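Local coordinates for periplasmic solute binding protein (Candidatus liberibacter, PDB 5AFS) that binds zinc and manganese and probably serves as the periplasmic solute-binding component of a metal-uptake transporter, at residues 32-37 and 246-251; 104-109 and 170-175. All coordinates share one frame; numbering follows the deposited sequence.

Contact 1: residues 32-37 and 246-251; sequences VEAGND and VDSLSK. With ZN (zinc ion), chain G; SO4 (sulfate ion), chain C.
The turn carrying Ala34 and Gly35 lies against Ser248 and Leu249, and going along 246-251 from the metal end, the residue met just before them is Asp247. Both its carboxylate oxygens bind the zinc ion, with OD1 and OD2 each 2.0 Å from the metal. Its carbonyl is directed toward the other loop: a water sits 2.8 Å from Asp247 O and 2.9 Å from Asn36 O, between the two backbones. A second water lies between Asp37 OD1 and Asp247 OD2 at long range, and may bridge the two carboxylates.

Ser248 makes the direct link. With OG anti to the backbone N (chi1 173°), the hydroxyl reaches over to Gly35, whose N-H points almost straight at OG, 2.9 Å from N at 165°. The same OG gives its own hydrogen to Leu249 O, 2.8 Å away, so it accepts from one loop while donating within its own. Gly35 is the third residue of a type II beta turn, Glu33 to Asn36. Since 32-37 comes after strand 27-30, and the loop holding 246-251 after strand 239-244, the contact ties a loop of the amino-terminal sheet to one of the carboxy-terminal half, consistent with the two-lobed, ZnuA-like metal-binding fold.

At Leu249, Ala34 lays its methyl beside the peptide, CB 3.5 Å from Leu249 O. Ile13 and Asp16 of helix 12-22 pack on the leucine side chain. Ser250 OG bonds forward to Lys251 O and also takes the backbone N-H of Ala256. Lys251 closes the segment by giving its backbone N-H to a sulfate ion, probably from the crystallisation liquor, with N 2.7 Å from sulfate O1 and the bent side chain curling alongside.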
loop_
_atom_site.group_PDB
_atom_site.type_symbol
_atom_site.label_atom_id
_atom_site.label_comp_id
_atom_site.label_asym_id
_atom_site.label_seq_id
_atom_site.Cartn_x
_atom_site.Cartn_y
_atom_site.Cartn_z
ATOM N N VAL A 32 -9.346 9.073 4.286
ATOM C CA VAL A 32 -8.386 9.735 3.412
ATOM C C VAL A 32 -8.705 9.316 1.982
ATOM O O VAL A 32 -8.303 8.241 1.537
ATOM C CB VAL A 32 -6.929 9.375 3.762
ATOM C CG1 VAL A 32 -5.954 10.146 2.863
ATOM C CG2 VAL A 32 -6.639 9.669 5.227
ATOM N N GLU A 33 -9.431 10.177 1.271
ATOM C CA GLU A 33 -9.879 9.886 -0.083
ATOM C C GLU A 33 -8.686 9.899 -1.022
ATOM O O GLU A 33 -7.664 10.504 -0.718
ATOM C CB GLU A 33 -10.903 10.925 -0.562
ATOM C CG GLU A 33 -12.140 11.065 0.311
ATOM C CD GLU A 33 -13.226 10.077 -0.033
ATOM O OE1 GLU A 33 -12.934 9.092 -0.740
ATOM O OE2 GLU A 33 -14.379 10.300 0.397
ATOM N N ALA A 34 -8.833 9.231 -2.162
ATOM C CA ALA A 34 -7.791 9.176 -3.185
ATOM C C ALA A 34 -7.300 10.580 -3.511
ATOM O O ALA A 34 -8.101 11.505 -3.639
ATOM C CB ALA A 34 -8.329 8.502 -4.436
ATOM N N GLY A 35 -5.986 10.743 -3.609
ATOM C CA GLY A 35 -5.400 12.039 -3.913
ATOM C C GLY A 35 -5.008 12.798 -2.656
ATOM O O GLY A 35 -4.173 13.696 -2.719
ATOM N N ASN A 36 -5.614 12.456 -1.517
ATOM C CA ASN A 36 -5.180 12.999 -0.236
ATOM C C ASN A 36 -4.060 12.148 0.380
ATOM O O ASN A 36 -3.797 11.013 -0.057
ATOM C CB ASN A 36 -6.368 13.187 0.721
ATOM C CG ASN A 36 -7.236 14.379 0.346
ATOM O OD1 ASN A 36 -6.786 15.302 -0.332
ATOM N ND2 ASN A 36 -8.480 14.371 0.796
ATOM N N ASP A 37 -3.395 12.719 1.380
ATOM C CA ASP A 37 -2.118 12.207 1.885
ATOM C C ASP A 37 -2.351 11.267 3.050
ATOM O O ASP A 37 -2.738 11.715 4.137
ATOM C CB ASP A 37 -1.252 13.395 2.339
ATOM C CG ASP A 37 0.152 12.993 2.781
ATOM O OD1 ASP A 37 0.508 11.781 2.829
ATOM O OD2 ASP A 37 0.912 13.935 3.086
ATOM N N VAL A 246 1.540 3.859 -5.403
ATOM C CA VAL A 246 1.682 3.097 -4.150
ATOM C C VAL A 246 0.881 3.635 -2.953
ATOM O O VAL A 246 0.362 2.847 -2.161
ATOM C CB VAL A 246 3.168 2.962 -3.709
ATOM C CG1 VAL A 246 3.981 2.232 -4.764
ATOM C CG2 VAL A 246 3.787 4.327 -3.403
ATOM N N ASP A 247 0.800 4.953 -2.793
ATOM C CA ASP A 247 0.266 5.527 -1.541
ATOM C C ASP A 247 -1.216 5.897 -1.631
ATOM O O ASP A 247 -1.849 6.200 -0.627
ATOM C CB ASP A 247 1.091 6.753 -1.097
ATOM C CG ASP A 247 2.269 6.396 -0.169
ATOM O OD1 ASP A 247 2.385 5.281 0.380
ATOM O OD2 ASP A 247 3.112 7.272 0.075
ATOM N N SER A 248 -1.771 5.866 -2.836
ATOM C CA SER A 248 -3.154 6.254 -3.054
ATOM C C SER A 248 -3.622 5.665 -4.361
ATOM O O SER A 248 -2.831 5.485 -5.284
ATOM C CB SER A 248 -3.252 7.788 -3.136
ATOM O OG SER A 248 -4.552 8.210 -3.514
ATOM N N LEU A 249 -4.913 5.381 -4.457
ATOM C CA LEU A 249 -5.511 5.076 -5.750
ATOM C C LEU A 249 -5.426 6.332 -6.602
ATOM O O LEU A 249 -5.400 7.444 -6.074
ATOM C CB LEU A 249 -6.964 4.640 -5.594
ATOM C CG LEU A 249 -7.212 3.367 -4.775
ATOM C CD1 LEU A 249 -8.686 2.988 -4.800
ATOM C CD2 LEU A 249 -6.370 2.214 -5.276
ATOM N N SER A 250 -5.348 6.164 -7.915
ATOM C CA SER A 250 -5.428 7.311 -8.817
ATOM C C SER A 250 -6.850 7.846 -8.801
ATOM O O SER A 250 -7.753 7.217 -8.233
ATOM C CB SER A 250 -5.065 6.906 -10.244
ATOM O OG SER A 250 -6.091 6.121 -10.831
ATOM N N LYS A 251 -7.053 8.997 -9.433
ATOM C CA LYS A 251 -8.406 9.449 -9.760
ATOM C C LYS A 251 -9.093 8.389 -10.643
ATOM O O LYS A 251 -8.409 7.533 -11.217
ATOM C CB LYS A 251 -8.375 10.823 -10.441
ATOM C CG LYS A 251 -7.609 10.881 -11.756
ATOM C CD LYS A 251 -7.769 12.224 -12.465
ATOM C CE LYS A 251 -6.702 13.239 -12.083
ATOM N NZ LYS A 251 -6.791 13.708 -10.672
HETATM ZN ZN ZN G . 3.937 6.051 1.466
HETATM S S SO4 C . -3.821 10.706 -10.713
HETATM O O1 SO4 C . -4.711 10.325 -9.604
HETATM O O2 SO4 C . -4.240 10.038 -11.968
HETATM O O3 SO4 C . -2.434 10.337 -10.378
HETATM O O4 SO4 C . -3.888 12.175 -10.892
HETATM O O HOH W 1 -3.618 8.134 0.357
HETATM O O HOH W 2 2.116 10.390 0.430
#

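Contact 2: residues 104-109 and 170-175; sequences NPHAWM and TSEGCL. With ZN (zinc ion), chain G.
The imidazole of His106 is sandwiched between Cys174 and Pro105. Cys174 CA stands over one face in a CH-pi contact, 4.0 Å from the ring centroid, while Pro105 CG covers the opposite face near the rim. At the edges, Asn104 CG lies in the ring plane, and Glu172 OE2 sits near that plane on the metal side, its carboxylate turned 67° from the ring.

Asn104 helps to set the ring's rotation. CG anti to the backbone N (chi1 -172°) brings the amide to the ND1 edge of the ring, where OD1 accepts from His106 ND1 at 2.7 Å. The same OD1 takes the backbone N-H of His106, 3.1 Å from N, closing an Asx turn. The other half of the amide crosses the contact, with Asn104 ND2 giving a bond to Gly173 O at 2.8 Å. A water joins His106 O to Cys174 O, and farther along, Met109 CE packs on Leu175 CD2.

With its hydrogen on ND1, His106 is left with NE2 to bind zinc at 2.1 Å. Glu172 chelates unevenly, OE2 at 2.0 Å and OE1 at 2.5 Å from the zinc; the backbone N of Asn193 also bonds to OE2. Asn104 thus probably acts as a second-shell residue, favouring the ND1-H tautomer and steadying the orientation of a zinc ligand, and the metal's charge probably offsets that of the buried carboxylate.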
loop_
_atom_site.group_PDB
_atom_site.type_symbol
_atom_site.label_atom_id
_atom_site.label_comp_id
_atom_site.label_asym_id
_atom_site.label_seq_id
_atom_site.Cartn_x
_atom_site.Cartn_y
_atom_site.Cartn_z
ATOM N N ASN A 104 7.668 0.207 8.709
ATOM C CA ASN A 104 7.303 0.697 7.383
ATOM C C ASN A 104 5.851 0.274 7.153
ATOM O O ASN A 104 5.517 -0.898 7.319
ATOM C CB ASN A 104 8.236 0.096 6.322
ATOM C CG ASN A 104 8.036 0.714 4.957
ATOM O OD1 ASN A 104 6.909 0.804 4.471
ATOM N ND2 ASN A 104 9.123 1.174 4.339
ATOM N N PRO A 105 4.972 1.223 6.813
ATOM C CA PRO A 105 3.541 0.914 6.720
ATOM C C PRO A 105 3.037 0.269 5.423
ATOM O O PRO A 105 1.891 -0.170 5.384
ATOM C CB PRO A 105 2.890 2.282 6.879
ATOM C CG PRO A 105 3.898 3.237 6.338
ATOM C CD PRO A 105 5.235 2.666 6.673
ATOM N N HIS A 106 3.869 0.193 4.390
ATOM C CA HIS A 106 3.394 -0.107 3.018
ATOM C C HIS A 106 3.201 -1.605 2.724
ATOM O O HIS A 106 3.582 -2.096 1.654
ATOM C CB HIS A 106 4.367 0.491 1.988
ATOM C CG HIS A 106 4.588 1.968 2.131
ATOM N ND1 HIS A 106 5.692 2.497 2.765
ATOM C CD2 HIS A 106 3.866 3.027 1.693
ATOM C CE1 HIS A 106 5.632 3.817 2.725
ATOM N NE2 HIS A 106 4.538 4.164 2.073
ATOM N N ALA A 107 2.579 -2.316 3.653
ATOM C CA ALA A 107 2.414 -3.764 3.562
ATOM C C ALA A 107 1.526 -4.248 2.412
ATOM O O ALA A 107 1.635 -5.388 1.993
ATOM C CB ALA A 107 1.895 -4.302 4.885
ATOM N N TRP A 108 0.665 -3.380 1.906
ATOM C CA TRP A 108 -0.262 -3.722 0.833
ATOM C C TRP A 108 0.412 -3.933 -0.538
ATOM O O TRP A 108 -0.230 -4.453 -1.458
ATOM C CB TRP A 108 -1.361 -2.644 0.716
ATOM C CG TRP A 108 -0.835 -1.294 0.331
ATOM C CD1 TRP A 108 -0.563 -0.853 -0.926
ATOM C CD2 TRP A 108 -0.509 -0.213 1.216
ATOM N NE1 TRP A 108 -0.087 0.434 -0.885
ATOM C CE2 TRP A 108 -0.037 0.851 0.418
ATOM C CE3 TRP A 108 -0.565 -0.044 2.600
ATOM C CZ2 TRP A 108 0.364 2.076 0.957
ATOM C CZ3 TRP A 108 -0.157 1.176 3.140
ATOM C CH2 TRP A 108 0.296 2.221 2.312
ATOM N N MET A 109 1.677 -3.515 -0.681
ATOM C CA MET A 109 2.436 -3.730 -1.927
ATOM C C MET A 109 3.079 -5.114 -1.883
ATOM O O MET A 109 4.293 -5.255 -1.722
ATOM C CB MET A 109 3.519 -2.660 -2.122
ATOM C CG MET A 109 3.006 -1.233 -2.233
ATOM S SD MET A 109 1.797 -0.958 -3.535
ATOM C CE MET A 109 2.745 -1.455 -4.983
ATOM N N THR A 170 13.579 2.859 -5.457
ATOM C CA THR A 170 12.473 3.806 -5.506
ATOM C C THR A 170 12.838 5.062 -4.706
ATOM O O THR A 170 13.914 5.144 -4.118
ATOM C CB THR A 170 11.195 3.174 -4.910
ATOM O OG1 THR A 170 11.434 2.803 -3.549
ATOM C CG2 THR A 170 10.776 1.936 -5.689
ATOM N N SER A 171 11.943 6.036 -4.689
ATOM C CA SER A 171 12.157 7.266 -3.936
ATOM C C SER A 171 11.713 7.059 -2.481
ATOM O O SER A 171 12.549 7.031 -1.583
ATOM C CB SER A 171 11.427 8.417 -4.622
ATOM O OG SER A 171 11.928 8.597 -5.938
ATOM N N GLU A 172 10.411 6.886 -2.249
ATOM C CA GLU A 172 9.925 6.426 -0.945
ATOM C C GLU A 172 10.234 4.939 -0.820
ATOM O O GLU A 172 10.267 4.237 -1.820
ATOM C CB GLU A 172 8.413 6.638 -0.810
ATOM C CG GLU A 172 7.881 6.532 0.624
ATOM C CD GLU A 172 6.368 6.386 0.691
ATOM O OE1 GLU A 172 5.785 5.751 -0.209
ATOM O OE2 GLU A 172 5.747 6.886 1.649
ATOM N N GLY A 173 10.441 4.461 0.404
ATOM C CA GLY A 173 10.621 3.028 0.664
ATOM C C GLY A 173 9.292 2.273 0.608
ATOM O O GLY A 173 8.902 1.603 1.564
ATOM N N CYS A 174 8.616 2.360 -0.532
ATOM C CA CYS A 174 7.264 1.834 -0.690
ATOM C C CYS A 174 7.211 0.362 -1.103
ATOM O O CYS A 174 6.130 -0.227 -1.105
ATOM C CB CYS A 174 6.507 2.677 -1.722
ATOM S SG CYS A 174 7.401 2.877 -3.288
ATOM N N LEU A 175 8.352 -0.238 -1.443
ATOM C CA LEU A 175 8.364 -1.601 -1.990
ATOM C C LEU A 175 9.072 -2.620 -1.104
ATOM O O LEU A 175 9.336 -3.741 -1.542
ATOM C CB LEU A 175 8.979 -1.614 -3.394
ATOM C CG LEU A 175 8.290 -0.770 -4.480
ATOM C CD1 LEU A 175 8.965 -0.996 -5.826
ATOM C CD2 LEU A 175 6.799 -1.062 -4.583
HETATM ZN ZN ZN G . 3.937 6.051 1.466
HETATM O O HOH W 3 6.083 -2.439 0.420
#

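How the contacts relate
Along the chain the order is 32-37, 104-109, 170-175, 246-251, so contact 1 encloses contact 2. Their centres are 14 Å apart and they meet at one zinc ion: contact 1 supplies Asp247, contact 2 supplies His106 and Glu172, and His39, just beyond 32-37, completes the site. Trp108 NE1 probably hydrogen-bonds to Val246 O, and Val246 packs on Cys174. The first two segments follow strands 27-30 and 80-83 of the four-stranded parallel sheet; the last two follow strands 167-170 and 239-244 of the other half. Each contact therefore joins the two halves, consistent with a metal held in the cleft between two lobes.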